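Local coordinates for protein putative methyltransferase (Porphyromonas gingivalis, PDB 3LL7) that is a putative methyltransferase that probably transfers methyl groups from S-adenosylmethionine to a substrate not yet identified, at residues 89-94 and 113-118; 225-230 and 257-262. One frame throughout, in Å; residues are numbered along the deposited sequence.

Contact 1. Residues 89-94 and 113-118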
# COMPACT_ATOMS: atom_id res chain seq x y z
N ARG A 89 4.51 -6.13 -12.10
CA ARG A 89 5.74 -6.93 -12.08
C ARG A 89 5.52 -8.43 -11.86
O ARG A 89 6.40 -9.23 -12.16
CB ARG A 89 6.75 -6.39 -11.06
CG ARG A 89 6.35 -6.59 -9.59
CD ARG A 89 6.88 -7.89 -8.99
NE ARG A 89 8.28 -7.78 -8.57
CZ ARG A 89 8.98 -8.82 -8.15
NH1 ARG A 89 8.41 -10.01 -8.08
NH2 ARG A 89 10.24 -8.67 -7.78
N PHE A 90 4.36 -8.81 -11.31
CA PHE A 90 4.02 -10.24 -11.11
C PHE A 90 3.49 -10.91 -12.39
O PHE A 90 3.42 -12.14 -12.47
CB PHE A 90 2.98 -10.43 -10.00
CG PHE A 90 3.47 -10.11 -8.62
CD1 PHE A 90 4.02 -11.11 -7.81
CD2 PHE A 90 3.42 -8.80 -8.14
CE1 PHE A 90 4.49 -10.82 -6.54
CE2 PHE A 90 3.89 -8.50 -6.87
CZ PHE A 90 4.43 -9.50 -6.06
N ILE A 91 3.18 -10.11 -13.40
CA ILE A 91 2.44 -10.62 -14.55
C ILE A 91 3.29 -10.65 -15.82
O ILE A 91 3.65 -9.60 -16.34
CB ILE A 91 1.16 -9.76 -14.80
CG1 ILE A 91 0.37 -9.53 -13.50
CG2 ILE A 91 0.26 -10.38 -15.93
CD1 ILE A 91 -0.15 -10.79 -12.79
N ARG A 92 3.59 -11.84 -16.33
CA ARG A 92 4.31 -11.98 -17.61
C ARG A 92 3.56 -11.35 -18.78
O ARG A 92 2.33 -11.44 -18.86
CB ARG A 92 4.61 -13.45 -17.91
CG ARG A 92 5.75 -14.04 -17.12
CD ARG A 92 6.15 -15.43 -17.69
NE ARG A 92 7.32 -15.43 -18.59
CZ ARG A 92 7.26 -15.56 -19.91
NH1 ARG A 92 6.09 -15.69 -20.53
NH2 ARG A 92 8.38 -15.55 -20.63
N GLU A 93 4.30 -10.70 -19.68
CA GLU A 93 3.72 -10.04 -20.84
C GLU A 93 2.98 -11.05 -21.73
O GLU A 93 3.51 -12.12 -22.02
CB GLU A 93 4.82 -9.32 -21.64
CG GLU A 93 4.37 -8.65 -22.94
CD GLU A 93 3.56 -7.38 -22.71
OE1 GLU A 93 3.95 -6.56 -21.85
OE2 GLU A 93 2.53 -7.19 -23.40
N GLY A 94 1.75 -10.71 -22.12
CA GLY A 94 0.95 -11.54 -23.04
C GLY A 94 0.18 -12.72 -22.45
O GLY A 94 -0.27 -13.60 -23.18
N SER A 113 -1.85 -4.09 -18.22
CA SER A 113 -0.68 -3.42 -18.82
C SER A 113 0.28 -4.47 -19.34
O SER A 113 1.13 -4.17 -20.17
CB SER A 113 0.04 -2.48 -17.85
OG SER A 113 0.70 -3.19 -16.81
N LYS A 114 0.15 -5.70 -18.84
CA LYS A 114 1.05 -6.80 -19.23
C LYS A 114 0.30 -7.93 -19.95
O LYS A 114 0.73 -8.41 -20.99
CB LYS A 114 1.77 -7.35 -18.00
CG LYS A 114 2.67 -6.34 -17.25
CD LYS A 114 4.01 -6.04 -18.02
CE LYS A 114 5.06 -7.13 -17.83
NZ LYS A 114 5.47 -7.41 -16.40
N ALA A 115 -0.81 -8.36 -19.35
CA ALA A 115 -1.61 -9.47 -19.86
C ALA A 115 -2.31 -9.08 -21.16
O ALA A 115 -2.60 -7.90 -21.37
CB ALA A 115 -2.63 -9.88 -18.82
N SER A 116 -2.57 -10.05 -22.02
CA SER A 116 -3.28 -9.80 -23.28
C SER A 116 -4.77 -10.07 -23.17
O SER A 116 -5.56 -9.52 -23.95
CB SER A 116 -2.69 -10.64 -24.42
OG SER A 116 -2.64 -12.02 -24.06
N GLN A 117 -5.16 -10.94 -22.25
CA GLN A 117 -6.57 -11.30 -22.08
C GLN A 117 -6.92 -11.29 -20.60
O GLN A 117 -6.14 -11.74 -19.77
CB GLN A 117 -6.85 -12.69 -22.67
CG GLN A 117 -6.38 -12.91 -24.09
CD GLN A 117 -6.53 -14.35 -24.52
OE1 GLN A 117 -5.56 -15.11 -24.54
NE2 GLN A 117 -7.76 -14.75 -24.80
N GLY A 118 -8.11 -10.78 -20.27
CA GLY A 118 -8.55 -10.74 -18.88
C GLY A 118 -10.04 -10.88 -18.69
O GLY A 118 -10.84 -10.50 -19.57
O HOH W 1 1.28 -4.99 -22.65

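Contact 2. Residues 225-230 and 257-262. With FMT (formic acid), chain E; FMT (formic acid), chain I.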
# COMPACT_ATOMS: atom_id res chain seq x y z
N VAL A 225 2.06 -20.81 -0.49
CA VAL A 225 2.61 -19.45 -0.61
C VAL A 225 4.05 -19.52 -1.10
O VAL A 225 4.85 -20.29 -0.58
CB VAL A 225 2.53 -18.69 0.73
CG1 VAL A 225 3.28 -17.35 0.65
CG2 VAL A 225 1.09 -18.44 1.11
N GLN A 226 4.37 -18.71 -2.12
CA GLN A 226 5.71 -18.68 -2.70
C GLN A 226 6.51 -17.44 -2.33
O GLN A 226 7.73 -17.48 -2.33
CB GLN A 226 5.62 -18.76 -4.22
CG GLN A 226 5.05 -20.11 -4.71
CD GLN A 226 5.91 -21.29 -4.30
OE1 GLN A 226 7.14 -21.28 -4.45
NE2 GLN A 226 5.26 -22.33 -3.76
N GLU A 227 5.81 -16.34 -2.06
CA GLU A 227 6.44 -15.07 -1.68
C GLU A 227 5.40 -14.15 -1.05
O GLU A 227 4.22 -14.23 -1.39
CB GLU A 227 7.11 -14.37 -2.89
CG GLU A 227 6.21 -14.16 -4.12
CD GLU A 227 6.96 -13.57 -5.32
OE1 GLU A 227 7.92 -12.80 -5.14
OE2 GLU A 227 6.60 -13.88 -6.47
N LEU A 228 5.83 -13.27 -0.15
CA LEU A 228 4.95 -12.28 0.46
C LEU A 228 5.66 -10.92 0.35
O LEU A 228 6.82 -10.79 0.71
CB LEU A 228 4.64 -12.67 1.92
CG LEU A 228 3.62 -11.82 2.69
CD1 LEU A 228 2.99 -12.58 3.84
CD2 LEU A 228 4.29 -10.50 3.23
N HIS A 229 4.97 -9.91 -0.17
CA HIS A 229 5.58 -8.60 -0.35
C HIS A 229 4.89 -7.61 0.58
O HIS A 229 3.65 -7.55 0.62
CB HIS A 229 5.39 -8.12 -1.79
CG HIS A 229 6.20 -8.88 -2.80
ND1 HIS A 229 6.93 -8.26 -3.78
CD2 HIS A 229 6.40 -10.21 -2.96
CE1 HIS A 229 7.55 -9.17 -4.51
NE2 HIS A 229 7.24 -10.37 -4.03
N VAL A 230 5.68 -6.83 1.32
CA VAL A 230 5.13 -5.76 2.15
C VAL A 230 5.41 -4.47 1.42
O VAL A 230 6.58 -4.12 1.18
CB VAL A 230 5.80 -5.72 3.56
CG1 VAL A 230 5.23 -4.55 4.38
CG2 VAL A 230 5.60 -7.06 4.25
N PRO A 257 10.06 -16.38 1.19
CA PRO A 257 10.70 -15.08 0.97
C PRO A 257 9.74 -13.91 1.21
O PRO A 257 8.68 -13.83 0.59
CB PRO A 257 11.08 -15.12 -0.52
CG PRO A 257 11.15 -16.58 -0.87
CD PRO A 257 10.11 -17.23 -0.01
N ILE A 258 10.14 -13.00 2.10
CA ILE A 258 9.41 -11.77 2.39
C ILE A 258 10.15 -10.62 1.73
O ILE A 258 11.36 -10.42 1.99
CB ILE A 258 9.30 -11.54 3.90
CG1 ILE A 258 8.60 -12.76 4.57
CG2 ILE A 258 8.52 -10.27 4.22
CD1 ILE A 258 8.80 -12.81 6.08
N HIS A 259 9.43 -9.86 0.91
CA HIS A 259 10.00 -8.68 0.26
C HIS A 259 9.47 -7.41 0.92
O HIS A 259 8.24 -7.18 0.94
CB HIS A 259 9.55 -8.61 -1.21
CG HIS A 259 10.08 -9.71 -2.07
ND1 HIS A 259 10.00 -11.05 -1.73
CD2 HIS A 259 10.70 -9.66 -3.27
CE1 HIS A 259 10.54 -11.77 -2.70
NE2 HIS A 259 10.97 -10.95 -3.64
N ALA A 260 10.38 -6.57 1.42
CA ALA A 260 9.96 -5.31 2.03
C ALA A 260 10.37 -4.23 1.08
O ALA A 260 11.56 -4.10 0.74
CB ALA A 260 10.63 -5.13 3.42
N ILE A 261 9.39 -3.46 0.61
CA ILE A 261 9.75 -2.46 -0.38
C ILE A 261 9.08 -1.13 -0.12
O ILE A 261 7.92 -1.09 0.27
CB ILE A 261 9.52 -2.94 -1.81
CG1 ILE A 261 10.30 -2.03 -2.81
CG2 ILE A 261 8.04 -3.07 -2.09
CD1 ILE A 261 10.67 -2.72 -4.14
N ASN A 262 9.83 -0.06 -0.32
CA ASN A 262 9.31 1.27 -0.10
C ASN A 262 9.34 1.96 -1.43
O ASN A 262 10.40 2.37 -1.87
CB ASN A 262 10.18 2.02 0.94
CG ASN A 262 9.60 3.35 1.35
OD1 ASN A 262 8.39 3.49 1.48
ND2 ASN A 262 10.47 4.36 1.56
C FMT E . 13.59 -0.72 0.38
O1 FMT E . 13.63 -1.81 0.99
O2 FMT E . 12.88 -0.46 -0.61
C FMT I . 13.79 3.83 0.94
O1 FMT I . 14.73 3.04 0.99
O2 FMT I . 13.36 4.42 1.93

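Contact 1. Residues 89-94 and 113-118
Four successive turns in one sense (chi1 -61°, then bends at chi2, chi3 and chi4) curl Lys114 back over the carbonyl of Ile91, where NZ gives a hydrogen bond to Ile91 O at 2.8 Å, tilted out of the carbonyl plane. The carbonyl of Ser88 takes a second bond from the same ammonium group. In Ile91, CG2 stands anti to the backbone N and touches Lys114 CB at 4.0 Å and also Ala115 CB. Glu93, bent at chi2 (74°), crosses the lysine at about a right angle. Its OE2 is bridged to Ser113 O by water 1, which donates to both acceptors at 2.6 Å. Further along, Gly94 N points almost straight at Lys114 O (2.8 Å, 173° at the hydrogen), and Ser116 OG lies near both Gly94 O and Thr95 O, a weak bond to either, its one proton not assigned between them. The loops are thereby tied where the chain enters two neighbouring parallel strands, 96-99 and 117-122, of a sheet consistent with a Rossmann-like methyltransferase fold. Chemically, backbone carbonyls rather than a carboxylate hold the ammonium end: Glu93 OE1 stays 5.7 Å from Lys114 NZ, so any attraction probably acts without direct pairing.

Contact 2. Residues 225-230 and 257-262
Parallel pairing of strands 225-233 and 258-263, in the mixed sheet, joins these segments through a regular ladder. Leu228 N donates to Pro257 O, His259 N to Leu228 O, Val230 N to His259 O at 2.6 Å, and Ile261 N to Val230 O; all four bonds are close to straight. On one face both histidines hold CG anti to the carbonyl carbon (chi1 -71° in His229), which turns their rings the same way into an offset stack, with centroids 3.9 Å apart and planes at 11°. His259 CG sits over the centre of the His229 ring, while His259 CB makes a CH-pi contact with that same ring. NE2 of His229 donates within its ring plane to Glu227 OE1 (2.8 Å, 172°), meeting the carboxylate from above its plane. A hydrogen bond between Tyr86 OH and His229 ND1 also restrains the ring, and Arg243 forms a salt bridge with Glu227 OE2. The opposite face is apolar: Ile258 CG2 meets Leu228 CD2 and Val230 CG2, with helices 215-221 and 299-304 packed on this side. Past the ladder, two formic acid molecules, probably from the crystallisation liquor, bind Asn262: one accepts from its backbone N, the other from ND2 through O2 at 2.9 Å.

Contact 1 is partly buried, with its centre about 21 Å from the centre of the chain, against about 13 Å for the buried contact 2; their own centres lie about 20 Å apart. Both reach the same mixed sheet, but in different ways. The first fastens the loops that lead into strands 96-99 and 117-122, with a lysine, carbonyl oxygens and a water, while the second pairs two strands directly and adds ring stacking on one face and aliphatic packing on the other. Phe90, in segment 89-94 but turned away from 113-118, links the two: its ring meets His229 edge-to-face, with Phe90 CZ 3.5 Å from His229 CE1. Along the chain they follow in series.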